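Local coordinates for protein 6-phospho-beta-d glycosidase (Streptococcus pyogenes, PDB 5FOO) that hydrolyses 6-phosphorylated beta-glucosides as a family 1 glycoside hydrolase and binds 6-phosphocyclophellitol in its active-site pocket, at residues Thr75-Thr80 with Val143-Val148; Val148-Phe153 with Gln205-Gly210; Trp160-Glu165 with Ala201-Ala206; Asn195-Thr200 with Asp250-Ala255. The protein carries 1 engineered substitution. One frame throughout, in Å; residues are numbered along the deposited sequence.

Contact 1 of 4, residues Thr75-Thr80 with Val143-Val148; sequences TSIQWT and VAFSKV
In this (beta/alpha)8 barrel, the chain leaving the C-terminal end of strand 72-76 lies against helix 136-153 through an offset stack of Trp79 on Phe145. The phenyl ring of Phe145 and the five-membered ring of the indole are nearly parallel, with planes 6° apart and centroids separated by 4.4 Å. The slip is large enough that each ring also covers aliphatic carbon of its partner: Phe145 CB lies over the pyrrole face, 3.7 Å from Trp79 NE1, while Trp79 CA sits above the Phe145 face near its rim, 3.6 Å from Phe145 CE1. Trp79 holds CG anti to its backbone N (chi1 -163°), a torsion that places the indole face against the Phe145 ring. A wide flat side chain suits this buried spot, since Phe86 and Phe142 also meet the indole. Gln78, at the N-cap position of helix 79-82, has its amide hydrogen-bonded to Glu20, Lys25 and Asn29. Ile77 adds a branched apolar flank: its CG2 reaches Phe145 CE1 at 3.9 Å, and its carbonyl O lies at the ring edge, 3.8 Å from Phe145 CZ. One turn of helix 136-153 is tied from within, where Val143 O accepts both Lys147 N and, at 2.8 Å, the hydroxyl OG of Ser146.

Contact 2 of 4, residues Val148-Phe153 with Gln205-Gly210; sequences VCFEQF and QAYRRG
Tyr207 meets Phe150 first through its CB, which rests over the phenyl face 3.6 Å from Phe150 CE2 and makes a CH-pi contact. Beyond CG, the CD1 corner of the tyrosine ring stands 3.6 Å above the middle of the Phe150 ring. The pair is therefore edge-to-face (T-shaped), with planes at 74° and centroids 5.0 Å apart. Phe150 can offer this face because its CG turns anti to the carbonyl carbon (chi1 -52°). At the far end of Tyr207, OH is hydrogen-bonded to the backbone N of Gly217, so a side chain that is apolar along its length still satisfies its buried polar tip. Ala206 is small enough that its backbone meets the ring too, its carbonyl C lying 4.3 Å from Phe150 CE2. The two aromatics fill the seam between helices 136-153 and 186-208 on their inner side, where both touch Ile219 of strand 218-224 and Trp160 of strand 159-161.

Contact 3 of 4, residues Trp160-Glu165 with Ala201-Ala206; sequences WFVHNE and AKVIQA. With JAZ (6-phosphocyclophellitol), chain G.
Val162 and Val203 both place CG1 anti to their backbone N (chi1 -179° and 171°), and their forked ends meet tip to tip across the gap between the fourth barrel strand and helix 186-208. This is the ordinary sheet-to-helix layer of a (beta/alpha)8 barrel, and beta-branched valines suit it because both methyls of each can interlock: Val162 CG2 touches Val203 CG1 at 3.7 Å, and Val162 CG1 approaches Val203 CG2 at 4.1 Å. Ile204 supplies a looser flank, its CG1 4.4 Å from Val162 CG2. At Val162 the chain turns a corner, so this residue faces the helix while the next ones run on into the ligand pocket. Its CG1 also covers a face of the His163 ring, 3.8 Å above the plane. The following Asn164-Glu165 pair matches the Asn-Glu signature of family 1 enzymes, whose glutamate in relatives is the general acid/base. Asn164 ND2 gives a 3.0 Å bond to Glu165 OE1, met on the anti side of the carboxylate, while Glu165 OE2 is held by Asn224 and Tyr299. With both oxygens bonded, the carboxylate is probably restrained from turning. Both residues converge on one hydroxyl of 6-phosphocyclophellitol: its O17 donates to Glu165 OE1 at 3.1 Å and accepts a weak, bent bond of 3.3 Å from Asn164 ND2.

Contact 4 of 4, residues Asn195-Thr200 with Asp250-Ala255; sequences NLALAT and DLFMEA
The carbonyl O of Leu196, whose side chain packs on Phe252, is gripped by two donors of Thr200 and probably by a third, His163 NE2, from the barrel strand side. Thr200 OG1 at 2.8 Å and Thr200 N at 3.0 Å come to Leu196 O from opposite faces of the carbonyl plane. Threonine fits here because a hydroxyl one turn on can fold back onto its own helix and be satisfied in a buried place. Across the contact the helices following the fourth and fifth barrel strands, 186-208 and 235-258, run side by side as neighbours in the (beta/alpha)8 ring; the axes of these short segments approach to 10.3 Å and their directions differ by 20°. Phe252 spans the interface. Its CE1 lies 3.9 Å from Leu196 CB and 3.8 Å from Ala197 N, which sits at the ring edge, in plane. Leu251 CD2 covers one face of the same ring. The small Ala197 and Ala255 bring CB to CB at 4.3 Å.

Overall arrangement
All four contacts belong to one arc of the single (beta/alpha)8 barrel. Contacts 1, 2 and 3 have centres about 10 Å from one another, and contact 4 lies about 10 Å from contact 3 but 18 to 20 Å from contacts 1 and 2. Helix 136-153 joins contacts 1 and 2, and helix 186-208 runs through contacts 2, 3 and 4. Along the chain contact 1 closes before contact 3 opens, whereas contact 4 alternates with contacts 2 and 3. Helix layer and sheet are thus knitted together from the second barrel strand to the helix that follows the fifth strand, behind the strand end that carries Asn164 and Glu165 into the ligand pocket.

Contact 1 of 4, residues Thr75-Thr80 with Val143-Val148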
loop_
_atom_site.group_PDB
_atom_site.type_symbol
_atom_site.label_atom_id
_atom_site.label_comp_id
_atom_site.label_asym_id
_atom_site.label_seq_id
_atom_site.Cartn_x
_atom_site.Cartn_y
_atom_site.Cartn_z
ATOM N N THR A 75 1.270 9.963 0.871
ATOM C CA THR A 75 1.352 9.766 -0.553
ATOM C C THR A 75 2.704 9.106 -0.936
ATOM O O THR A 75 3.434 8.642 -0.102
ATOM C CB THR A 75 1.106 11.100 -1.311
ATOM O OG1 THR A 75 0.810 10.836 -2.700
ATOM C CG2 THR A 75 2.278 12.056 -1.204
ATOM N N SER A 76 3.007 9.033 -2.217
ATOM C CA SER A 76 4.253 8.475 -2.653
ATOM C C SER A 76 4.950 9.432 -3.570
ATOM O O SER A 76 4.330 10.281 -4.214
ATOM C CB SER A 76 4.059 7.101 -3.310
ATOM O OG SER A 76 3.489 7.198 -4.612
ATOM N N ILE A 77 6.280 9.312 -3.562
ATOM C CA ILE A 77 7.161 9.985 -4.538
ATOM C C ILE A 77 7.394 8.967 -5.658
ATOM O O ILE A 77 7.766 7.793 -5.390
ATOM C CB ILE A 77 8.512 10.415 -3.894
ATOM C CG1 ILE A 77 8.316 11.498 -2.818
ATOM C CG2 ILE A 77 9.519 10.887 -4.929
ATOM C CD1 ILE A 77 9.579 11.835 -2.008
ATOM N N GLN A 78 7.177 9.430 -6.885
ATOM C CA GLN A 78 7.425 8.646 -8.126
ATOM C C GLN A 78 8.838 8.766 -8.564
ATOM O O GLN A 78 9.261 9.837 -8.899
ATOM C CB GLN A 78 6.528 9.084 -9.262
ATOM C CG GLN A 78 5.045 8.802 -8.975
ATOM C CD GLN A 78 4.174 8.883 -10.232
ATOM O OE1 GLN A 78 4.206 8.005 -11.072
ATOM N NE2 GLN A 78 3.385 9.939 -10.335
ATOM N N TRP A 79 9.545 7.634 -8.565
ATOM C CA TRP A 79 10.822 7.466 -9.194
ATOM C C TRP A 79 10.832 8.072 -10.618
ATOM O O TRP A 79 11.807 8.742 -11.031
ATOM C CB TRP A 79 11.068 5.951 -9.236
ATOM C CG TRP A 79 12.439 5.493 -9.470
ATOM C CD1 TRP A 79 13.516 6.244 -9.834
ATOM C CD2 TRP A 79 12.903 4.122 -9.368
ATOM N NE1 TRP A 79 14.627 5.436 -9.984
ATOM C CE2 TRP A 79 14.280 4.131 -9.693
ATOM C CE3 TRP A 79 12.275 2.883 -9.035
ATOM C CZ2 TRP A 79 15.040 2.970 -9.714
ATOM C CZ3 TRP A 79 13.028 1.749 -9.046
ATOM C CH2 TRP A 79 14.404 1.786 -9.404
ATOM N N THR A 80 9.738 7.852 -11.350
ATOM C CA THR A 80 9.601 8.325 -12.707
ATOM C C THR A 80 9.435 9.841 -12.826
ATOM O O THR A 80 9.630 10.353 -13.903
ATOM C CB THR A 80 8.390 7.666 -13.415
ATOM O OG1 THR A 80 7.170 7.882 -12.662
ATOM C CG2 THR A 80 8.657 6.204 -13.635
ATOM N N VAL A 143 17.772 2.222 -4.605
ATOM C CA VAL A 143 18.501 2.765 -3.445
ATOM C C VAL A 143 19.050 4.130 -3.721
ATOM O O VAL A 143 18.960 5.007 -2.890
ATOM C CB VAL A 143 19.669 1.831 -3.002
ATOM C CG1 VAL A 143 20.554 2.469 -1.925
ATOM C CG2 VAL A 143 19.104 0.493 -2.528
ATOM N N ALA A 144 19.632 4.327 -4.882
ATOM C CA ALA A 144 20.136 5.628 -5.222
ATOM C C ALA A 144 19.026 6.668 -5.299
ATOM O O ALA A 144 19.192 7.826 -4.831
ATOM C CB ALA A 144 20.942 5.545 -6.484
ATOM N N PHE A 145 17.864 6.271 -5.868
ATOM C CA PHE A 145 16.668 7.116 -5.821
ATOM C C PHE A 145 16.264 7.475 -4.373
ATOM O O PHE A 145 15.947 8.623 -4.091
ATOM C CB PHE A 145 15.507 6.411 -6.574
ATOM C CG PHE A 145 14.148 6.831 -6.184
ATOM C CD1 PHE A 145 13.718 8.127 -6.403
ATOM C CD2 PHE A 145 13.222 5.887 -5.712
ATOM C CE1 PHE A 145 12.432 8.496 -6.091
ATOM C CE2 PHE A 145 11.963 6.269 -5.371
ATOM C CZ PHE A 145 11.561 7.566 -5.569
ATOM N N SER A 146 16.247 6.487 -3.497
ATOM C CA SER A 146 15.841 6.695 -2.090
ATOM C C SER A 146 16.779 7.702 -1.410
ATOM O O SER A 146 16.297 8.584 -0.666
ATOM C CB SER A 146 15.728 5.378 -1.293
ATOM O OG SER A 146 17.027 4.874 -0.924
ATOM N N LYS A 147 18.087 7.591 -1.690
ATOM C CA LYS A 147 19.069 8.548 -1.166
ATOM C C LYS A 147 18.795 9.988 -1.628
ATOM O O LYS A 147 18.875 10.924 -0.823
ATOM C CB LYS A 147 20.482 8.221 -1.609
ATOM C CG LYS A 147 21.252 7.196 -0.851
ATOM C CD LYS A 147 22.737 7.380 -1.255
ATOM C CE LYS A 147 23.670 6.493 -0.485
ATOM N NZ LYS A 147 23.773 5.140 -1.107
ATOM N N VAL A 148 18.467 10.186 -2.910
ATOM C CA VAL A 148 18.039 11.533 -3.341
ATOM C C VAL A 148 16.901 12.009 -2.445
ATOM O O VAL A 148 16.988 13.106 -1.905
ATOM C CB VAL A 148 17.646 11.610 -4.852
ATOM C CG1 VAL A 148 17.108 12.946 -5.221
ATOM C CG2 VAL A 148 18.847 11.283 -5.755
#

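Contact 2 of 4, residues Val148-Phe153 with Gln205-Gly210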
loop_
_atom_site.group_PDB
_atom_site.type_symbol
_atom_site.label_atom_id
_atom_site.label_comp_id
_atom_site.label_asym_id
_atom_site.label_seq_id
_atom_site.Cartn_x
_atom_site.Cartn_y
_atom_site.Cartn_z
ATOM N N VAL A 148 18.467 10.186 -2.910
ATOM C CA VAL A 148 18.039 11.533 -3.341
ATOM C C VAL A 148 16.901 12.009 -2.445
ATOM O O VAL A 148 16.988 13.106 -1.905
ATOM C CB VAL A 148 17.646 11.610 -4.852
ATOM C CG1 VAL A 148 17.108 12.946 -5.221
ATOM C CG2 VAL A 148 18.847 11.283 -5.755
ATOM N N CYS A 149 15.846 11.180 -2.276
ATOM C CA CYS A 149 14.680 11.556 -1.468
ATOM C C CYS A 149 15.083 11.961 -0.024
ATOM O O CYS A 149 14.724 13.010 0.469
ATOM C CB CYS A 149 13.689 10.427 -1.412
ATOM S SG CYS A 149 12.886 10.100 -3.022
ATOM N N PHE A 150 15.838 11.111 0.634
ATOM C CA PHE A 150 16.291 11.411 2.000
ATOM C C PHE A 150 17.160 12.733 2.086
ATOM O O PHE A 150 16.917 13.559 2.966
ATOM C CB PHE A 150 17.053 10.254 2.563
ATOM C CG PHE A 150 16.328 8.935 2.474
ATOM C CD1 PHE A 150 14.950 8.851 2.649
ATOM C CD2 PHE A 150 17.057 7.765 2.292
ATOM C CE1 PHE A 150 14.305 7.613 2.603
ATOM C CE2 PHE A 150 16.441 6.548 2.301
ATOM C CZ PHE A 150 15.049 6.463 2.450
ATOM N N GLU A 151 18.089 12.925 1.156
ATOM C CA GLU A 151 18.909 14.129 1.111
ATOM C C GLU A 151 18.094 15.377 0.845
ATOM O O GLU A 151 18.321 16.400 1.460
ATOM C CB GLU A 151 20.001 13.976 0.056
ATOM C CG GLU A 151 21.003 12.930 0.509
ATOM C CD GLU A 151 21.941 12.443 -0.559
ATOM O OE1 GLU A 151 21.896 12.951 -1.690
ATOM O OE2 GLU A 151 22.761 11.547 -0.238
ATOM N N GLN A 152 17.103 15.288 -0.039
ATOM C CA GLN A 152 16.400 16.468 -0.475
ATOM C C GLN A 152 15.257 16.825 0.428
ATOM O O GLN A 152 14.956 18.002 0.568
ATOM C CB GLN A 152 15.904 16.318 -1.895
ATOM C CG GLN A 152 16.995 16.204 -2.963
ATOM C CD GLN A 152 17.884 17.424 -3.000
ATOM O OE1 GLN A 152 17.414 18.548 -2.833
ATOM N NE2 GLN A 152 19.179 17.201 -3.146
ATOM N N PHE A 153 14.605 15.819 1.017
ATOM C CA PHE A 153 13.387 16.020 1.747
ATOM C C PHE A 153 13.449 15.663 3.193
ATOM O O PHE A 153 12.512 15.983 3.942
ATOM C CB PHE A 153 12.239 15.183 1.096
ATOM C CG PHE A 153 12.125 15.405 -0.413
ATOM C CD1 PHE A 153 11.991 16.700 -0.919
ATOM C CD2 PHE A 153 12.180 14.347 -1.315
ATOM C CE1 PHE A 153 11.877 16.932 -2.282
ATOM C CE2 PHE A 153 12.139 14.570 -2.701
ATOM C CZ PHE A 153 11.986 15.874 -3.175
ATOM N N GLN A 205 19.145 0.868 5.228
ATOM C CA GLN A 205 20.535 1.154 5.501
ATOM C C GLN A 205 20.837 2.570 5.027
ATOM O O GLN A 205 21.492 3.318 5.752
ATOM C CB GLN A 205 21.476 0.164 4.838
ATOM C CG GLN A 205 22.994 0.342 5.089
ATOM C CD GLN A 205 23.779 -0.722 4.358
ATOM O OE1 GLN A 205 24.480 -1.530 4.967
ATOM N NE2 GLN A 205 23.572 -0.805 3.063
ATOM N N ALA A 206 20.406 2.921 3.813
ATOM C CA ALA A 206 20.772 4.191 3.210
ATOM C C ALA A 206 20.191 5.340 4.030
ATOM O O ALA A 206 20.855 6.354 4.209
ATOM C CB ALA A 206 20.347 4.281 1.746
ATOM N N TYR A 207 18.985 5.142 4.591
ATOM C CA TYR A 207 18.327 6.175 5.331
ATOM C C TYR A 207 19.183 6.464 6.577
ATOM O O TYR A 207 19.422 7.636 6.920
ATOM C CB TYR A 207 16.891 5.764 5.738
ATOM C CG TYR A 207 16.238 6.812 6.622
ATOM C CD1 TYR A 207 15.915 8.029 6.075
ATOM C CD2 TYR A 207 16.016 6.610 8.008
ATOM C CE1 TYR A 207 15.349 9.032 6.840
ATOM C CE2 TYR A 207 15.463 7.619 8.789
ATOM C CZ TYR A 207 15.159 8.846 8.196
ATOM O OH TYR A 207 14.590 9.904 8.845
ATOM N N ARG A 208 19.601 5.385 7.248
ATOM C CA ARG A 208 20.283 5.488 8.547
ATOM C C ARG A 208 21.725 5.999 8.487
ATOM O O ARG A 208 22.173 6.632 9.423
ATOM C CB ARG A 208 20.179 4.218 9.332
ATOM C CG ARG A 208 18.740 3.952 9.666
ATOM C CD ARG A 208 18.628 2.713 10.470
ATOM N NE ARG A 208 17.277 2.436 10.901
ATOM C CZ ARG A 208 16.788 1.191 11.046
ATOM N NH1 ARG A 208 17.554 0.125 10.864
ATOM N NH2 ARG A 208 15.542 1.019 11.436
ATOM N N ARG A 209 22.359 5.831 7.344
ATOM C CA ARG A 209 23.602 6.474 7.039
ATOM C C ARG A 209 23.515 7.934 6.647
ATOM O O ARG A 209 24.565 8.548 6.506
ATOM C CB ARG A 209 24.266 5.744 5.885
ATOM C CG ARG A 209 24.807 4.414 6.327
ATOM C CD ARG A 209 25.265 3.625 5.120
ATOM N NE ARG A 209 26.113 2.476 5.458
ATOM C CZ ARG A 209 26.627 1.633 4.550
ATOM N NH1 ARG A 209 26.361 1.780 3.253
ATOM N NH2 ARG A 209 27.408 0.631 4.936
ATOM N N GLY A 210 22.338 8.504 6.413
ATOM C CA GLY A 210 22.305 9.910 6.023
ATOM C C GLY A 210 22.745 10.853 7.185
ATOM O O GLY A 210 22.838 10.445 8.379
#

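Contact 3 of 4, residues Trp160-Glu165 with Ala201-Ala206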
loop_
_atom_site.group_PDB
_atom_site.type_symbol
_atom_site.label_atom_id
_atom_site.label_comp_id
_atom_site.label_asym_id
_atom_site.label_seq_id
_atom_site.Cartn_x
_atom_site.Cartn_y
_atom_site.Cartn_z
ATOM N N TRP A 160 8.912 7.736 6.735
ATOM C CA TRP A 160 9.238 7.204 5.458
ATOM C C TRP A 160 8.802 5.714 5.360
ATOM O O TRP A 160 8.906 4.972 6.331
ATOM C CB TRP A 160 10.747 7.281 5.266
ATOM C CG TRP A 160 11.309 8.620 5.110
ATOM C CD1 TRP A 160 11.916 9.376 6.099
ATOM C CD2 TRP A 160 11.370 9.393 3.925
ATOM N NE1 TRP A 160 12.347 10.578 5.577
ATOM C CE2 TRP A 160 12.051 10.604 4.238
ATOM C CE3 TRP A 160 10.908 9.211 2.624
ATOM C CZ2 TRP A 160 12.274 11.603 3.287
ATOM C CZ3 TRP A 160 11.167 10.212 1.683
ATOM C CH2 TRP A 160 11.810 11.394 2.037
ATOM N N PHE A 161 8.397 5.302 4.169
ATOM C CA PHE A 161 8.029 3.936 3.882
ATOM C C PHE A 161 8.616 3.493 2.555
ATOM O O PHE A 161 8.619 4.233 1.602
ATOM C CB PHE A 161 6.503 3.803 3.972
ATOM C CG PHE A 161 5.986 3.908 5.372
ATOM C CD1 PHE A 161 5.978 2.806 6.208
ATOM C CD2 PHE A 161 5.588 5.124 5.877
ATOM C CE1 PHE A 161 5.588 2.912 7.543
ATOM C CE2 PHE A 161 5.162 5.243 7.210
ATOM C CZ PHE A 161 5.172 4.153 8.039
ATOM N N VAL A 162 9.152 2.276 2.496
ATOM C CA VAL A 162 9.918 1.896 1.324
ATOM C C VAL A 162 8.979 1.412 0.174
ATOM O O VAL A 162 9.141 1.849 -0.951
ATOM C CB VAL A 162 11.004 0.826 1.613
ATOM C CG1 VAL A 162 11.766 0.509 0.306
ATOM C CG2 VAL A 162 12.037 1.320 2.633
ATOM N N HIS A 163 8.032 0.520 0.481
ATOM C CA HIS A 163 7.067 0.044 -0.494
ATOM C C HIS A 163 5.659 0.096 0.089
ATOM O O HIS A 163 5.453 -0.002 1.312
ATOM C CB HIS A 163 7.283 -1.438 -0.820
ATOM C CG HIS A 163 8.671 -1.826 -1.237
ATOM N ND1 HIS A 163 9.203 -1.472 -2.440
ATOM C CD2 HIS A 163 9.575 -2.623 -0.658
ATOM C CE1 HIS A 163 10.402 -1.992 -2.581
ATOM N NE2 HIS A 163 10.659 -2.687 -1.500
ATOM N N ASN A 164 4.682 0.191 -0.809
ATOM C CA ASN A 164 3.346 -0.250 -0.530
ATOM C C ASN A 164 3.148 -1.663 -1.068
ATOM O O ASN A 164 3.295 -1.897 -2.275
ATOM C CB ASN A 164 2.348 0.674 -1.210
ATOM C CG ASN A 164 0.924 0.212 -1.009
ATOM O OD1 ASN A 164 0.301 0.501 0.016
ATOM N ND2 ASN A 164 0.405 -0.519 -1.980
ATOM N N GLU A 165 2.820 -2.573 -0.185
ATOM C CA GLU A 165 2.415 -3.947 -0.514
ATOM C C GLU A 165 3.251 -4.617 -1.594
ATOM O O GLU A 165 2.776 -4.883 -2.731
ATOM C CB GLU A 165 0.936 -4.018 -0.870
ATOM C CG GLU A 165 -0.013 -3.536 0.187
ATOM C CD GLU A 165 -1.456 -3.279 -0.384
ATOM O OE1 GLU A 165 -1.741 -2.456 -1.372
ATOM O OE2 GLU A 165 -2.332 -3.897 0.216
ATOM N N ALA A 201 15.685 -3.493 2.962
ATOM C CA ALA A 201 16.822 -3.450 3.886
ATOM C C ALA A 201 17.926 -2.504 3.416
ATOM O O ALA A 201 18.474 -1.766 4.227
ATOM C CB ALA A 201 17.376 -4.847 4.097
ATOM N N LYS A 202 18.206 -2.469 2.113
ATOM C CA LYS A 202 19.132 -1.532 1.566
ATOM C C LYS A 202 18.697 -0.067 1.634
ATOM O O LYS A 202 19.530 0.826 1.847
ATOM C CB LYS A 202 19.514 -1.906 0.139
ATOM C CG LYS A 202 20.292 -3.202 0.097
ATOM C CD LYS A 202 20.934 -3.444 -1.260
ATOM C CE LYS A 202 22.359 -2.951 -1.168
ATOM N NZ LYS A 202 23.028 -3.064 -2.471
ATOM N N VAL A 203 17.407 0.195 1.472
ATOM C CA VAL A 203 16.910 1.555 1.579
ATOM C C VAL A 203 16.991 1.993 3.044
ATOM O O VAL A 203 17.370 3.150 3.348
ATOM C CB VAL A 203 15.483 1.727 0.986
ATOM C CG1 VAL A 203 14.947 3.099 1.323
ATOM C CG2 VAL A 203 15.614 1.600 -0.542
ATOM N N ILE A 204 16.640 1.086 3.928
ATOM C CA ILE A 204 16.766 1.343 5.364
ATOM C C ILE A 204 18.194 1.629 5.754
ATOM O O ILE A 204 18.435 2.587 6.469
ATOM C CB ILE A 204 16.154 0.211 6.205
ATOM C CG1 ILE A 204 14.618 0.231 6.050
ATOM C CG2 ILE A 204 16.572 0.320 7.667
ATOM C CD1 ILE A 204 13.942 -1.024 6.638
ATOM N N GLN A 205 19.145 0.868 5.228
ATOM C CA GLN A 205 20.535 1.154 5.501
ATOM C C GLN A 205 20.837 2.570 5.027
ATOM O O GLN A 205 21.492 3.318 5.752
ATOM C CB GLN A 205 21.476 0.164 4.838
ATOM C CG GLN A 205 22.994 0.342 5.089
ATOM C CD GLN A 205 23.779 -0.722 4.358
ATOM O OE1 GLN A 205 24.480 -1.530 4.967
ATOM N NE2 GLN A 205 23.572 -0.805 3.063
ATOM N N ALA A 206 20.406 2.921 3.813
ATOM C CA ALA A 206 20.772 4.191 3.210
ATOM C C ALA A 206 20.191 5.340 4.030
ATOM O O ALA A 206 20.855 6.354 4.209
ATOM C CB ALA A 206 20.347 4.281 1.746
HETATM C C2 JAZ G . -5.855 0.801 -4.193
HETATM C C3 JAZ G . -4.564 1.206 -3.451
HETATM C C4 JAZ G . -3.985 0.017 -2.690
HETATM C C5 JAZ G . -4.968 -0.567 -1.685
HETATM C C6 JAZ G . -6.293 -0.869 -2.350
HETATM C C7 JAZ G . -6.842 0.324 -3.133
HETATM C C8 JAZ G . -8.245 0.066 -3.677
HETATM O O9 JAZ G . -8.149 -1.016 -4.599
HETATM P P10 JAZ G . -9.151 -1.070 -5.830
HETATM O O11 JAZ G . -8.721 -2.280 -6.581
HETATM O O12 JAZ G . -9.231 0.229 -6.518
HETATM O O13 JAZ G . -10.485 -1.243 -5.247
HETATM O O14 JAZ G . -6.164 -2.035 -3.175
HETATM O O15 JAZ G . -6.440 1.929 -4.851
HETATM O O16 JAZ G . -3.643 1.615 -4.431
HETATM O O17 JAZ G . -2.784 0.395 -2.041
#

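Contact 4 of 4, residues Asn195-Thr200 with Asp250-Ala255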
loop_
_atom_site.group_PDB
_atom_site.type_symbol
_atom_site.label_atom_id
_atom_site.label_comp_id
_atom_site.label_asym_id
_atom_site.label_seq_id
_atom_site.Cartn_x
_atom_site.Cartn_y
_atom_site.Cartn_z
ATOM N N ASN A 195 13.961 -9.860 -3.886
ATOM C CA ASN A 195 14.622 -8.640 -4.297
ATOM C C ASN A 195 13.933 -7.417 -3.668
ATOM O O ASN A 195 14.603 -6.469 -3.259
ATOM C CB ASN A 195 14.703 -8.509 -5.814
ATOM C CG ASN A 195 15.724 -9.456 -6.449
ATOM O OD1 ASN A 195 16.502 -10.167 -5.775
ATOM N ND2 ASN A 195 15.718 -9.467 -7.765
ATOM N N LEU A 196 12.607 -7.465 -3.529
ATOM C CA LEU A 196 11.857 -6.386 -2.839
ATOM C C LEU A 196 12.188 -6.257 -1.350
ATOM O O LEU A 196 12.335 -5.129 -0.803
ATOM C CB LEU A 196 10.370 -6.567 -3.073
ATOM C CG LEU A 196 9.971 -6.241 -4.503
ATOM C CD1 LEU A 196 8.576 -6.790 -4.735
ATOM C CD2 LEU A 196 9.963 -4.756 -4.768
ATOM N N ALA A 197 12.346 -7.408 -0.707
ATOM C CA ALA A 197 12.748 -7.467 0.697
ATOM C C ALA A 197 14.184 -6.964 0.920
ATOM O O ALA A 197 14.422 -6.254 1.862
ATOM C CB ALA A 197 12.640 -8.874 1.215
ATOM N N LEU A 198 15.091 -7.366 0.048
ATOM C CA LEU A 198 16.453 -6.897 0.030
ATOM C C LEU A 198 16.504 -5.388 -0.235
ATOM O O LEU A 198 17.274 -4.680 0.425
ATOM C CB LEU A 198 17.299 -7.613 -1.009
ATOM C CG LEU A 198 18.753 -7.091 -1.180
ATOM C CD1 LEU A 198 19.578 -7.329 0.065
ATOM C CD2 LEU A 198 19.401 -7.777 -2.356
ATOM N N ALA A 199 15.716 -4.908 -1.184
ATOM C CA ALA A 199 15.578 -3.462 -1.398
ATOM C C ALA A 199 15.099 -2.704 -0.174
ATOM O O ALA A 199 15.561 -1.630 0.083
ATOM C CB ALA A 199 14.659 -3.184 -2.565
ATOM N N THR A 200 14.186 -3.283 0.566
ATOM C CA THR A 200 13.693 -2.698 1.808
ATOM C C THR A 200 14.871 -2.460 2.791
ATOM O O THR A 200 15.049 -1.350 3.322
ATOM C CB THR A 200 12.642 -3.563 2.464
ATOM O OG1 THR A 200 11.547 -3.812 1.562
ATOM C CG2 THR A 200 12.051 -2.866 3.713
ATOM N N ASP A 250 3.930 -13.861 6.133
ATOM C CA ASP A 250 5.192 -14.071 6.835
ATOM C C ASP A 250 6.433 -13.674 6.090
ATOM O O ASP A 250 7.359 -13.143 6.720
ATOM C CB ASP A 250 5.345 -15.478 7.295
ATOM C CG ASP A 250 4.330 -15.883 8.302
ATOM O OD1 ASP A 250 3.359 -15.138 8.598
ATOM O OD2 ASP A 250 4.470 -17.003 8.760
ATOM N N LEU A 251 6.483 -13.915 4.772
ATOM C CA LEU A 251 7.695 -13.651 3.982
ATOM C C LEU A 251 8.128 -12.189 4.274
ATOM O O LEU A 251 9.206 -11.933 4.757
ATOM C CB LEU A 251 7.418 -13.853 2.482
ATOM C CG LEU A 251 8.615 -13.874 1.532
ATOM C CD1 LEU A 251 8.202 -14.261 0.096
ATOM C CD2 LEU A 251 9.315 -12.536 1.463
ATOM N N PHE A 252 7.269 -11.236 3.976
ATOM C CA PHE A 252 7.691 -9.845 4.098
ATOM C C PHE A 252 7.711 -9.349 5.573
ATOM O O PHE A 252 8.536 -8.485 5.896
ATOM C CB PHE A 252 6.877 -8.911 3.203
ATOM C CG PHE A 252 7.231 -8.996 1.732
ATOM C CD1 PHE A 252 8.439 -8.540 1.258
ATOM C CD2 PHE A 252 6.325 -9.546 0.808
ATOM C CE1 PHE A 252 8.772 -8.604 -0.106
ATOM C CE2 PHE A 252 6.661 -9.663 -0.552
ATOM C CZ PHE A 252 7.878 -9.170 -1.013
ATOM N N MET A 253 6.806 -9.839 6.419
ATOM C CA MET A 253 6.781 -9.448 7.836
ATOM C C MET A 253 8.016 -9.905 8.591
ATOM O O MET A 253 8.607 -9.119 9.293
ATOM C CB MET A 253 5.561 -9.939 8.567
ATOM C CG MET A 253 4.299 -9.159 8.251
ATOM S SD MET A 253 4.273 -7.490 8.945
ATOM C CE MET A 253 4.197 -7.881 10.691
ATOM N N GLU A 254 8.412 -11.163 8.394
ATOM C CA GLU A 254 9.568 -11.727 9.049
ATOM C C GLU A 254 10.787 -10.987 8.597
ATOM O O GLU A 254 11.612 -10.665 9.418
ATOM C CB GLU A 254 9.715 -13.240 8.839
ATOM C CG GLU A 254 8.685 -14.089 9.566
ATOM C CD GLU A 254 8.719 -13.886 11.069
ATOM O OE1 GLU A 254 9.820 -13.695 11.628
ATOM O OE2 GLU A 254 7.632 -13.925 11.675
ATOM N N ALA A 255 10.928 -10.738 7.297
ATOM C CA ALA A 255 12.056 -9.968 6.807
ATOM C C ALA A 255 12.072 -8.502 7.310
ATOM O O ALA A 255 13.110 -8.014 7.735
ATOM C CB ALA A 255 12.103 -9.976 5.313
#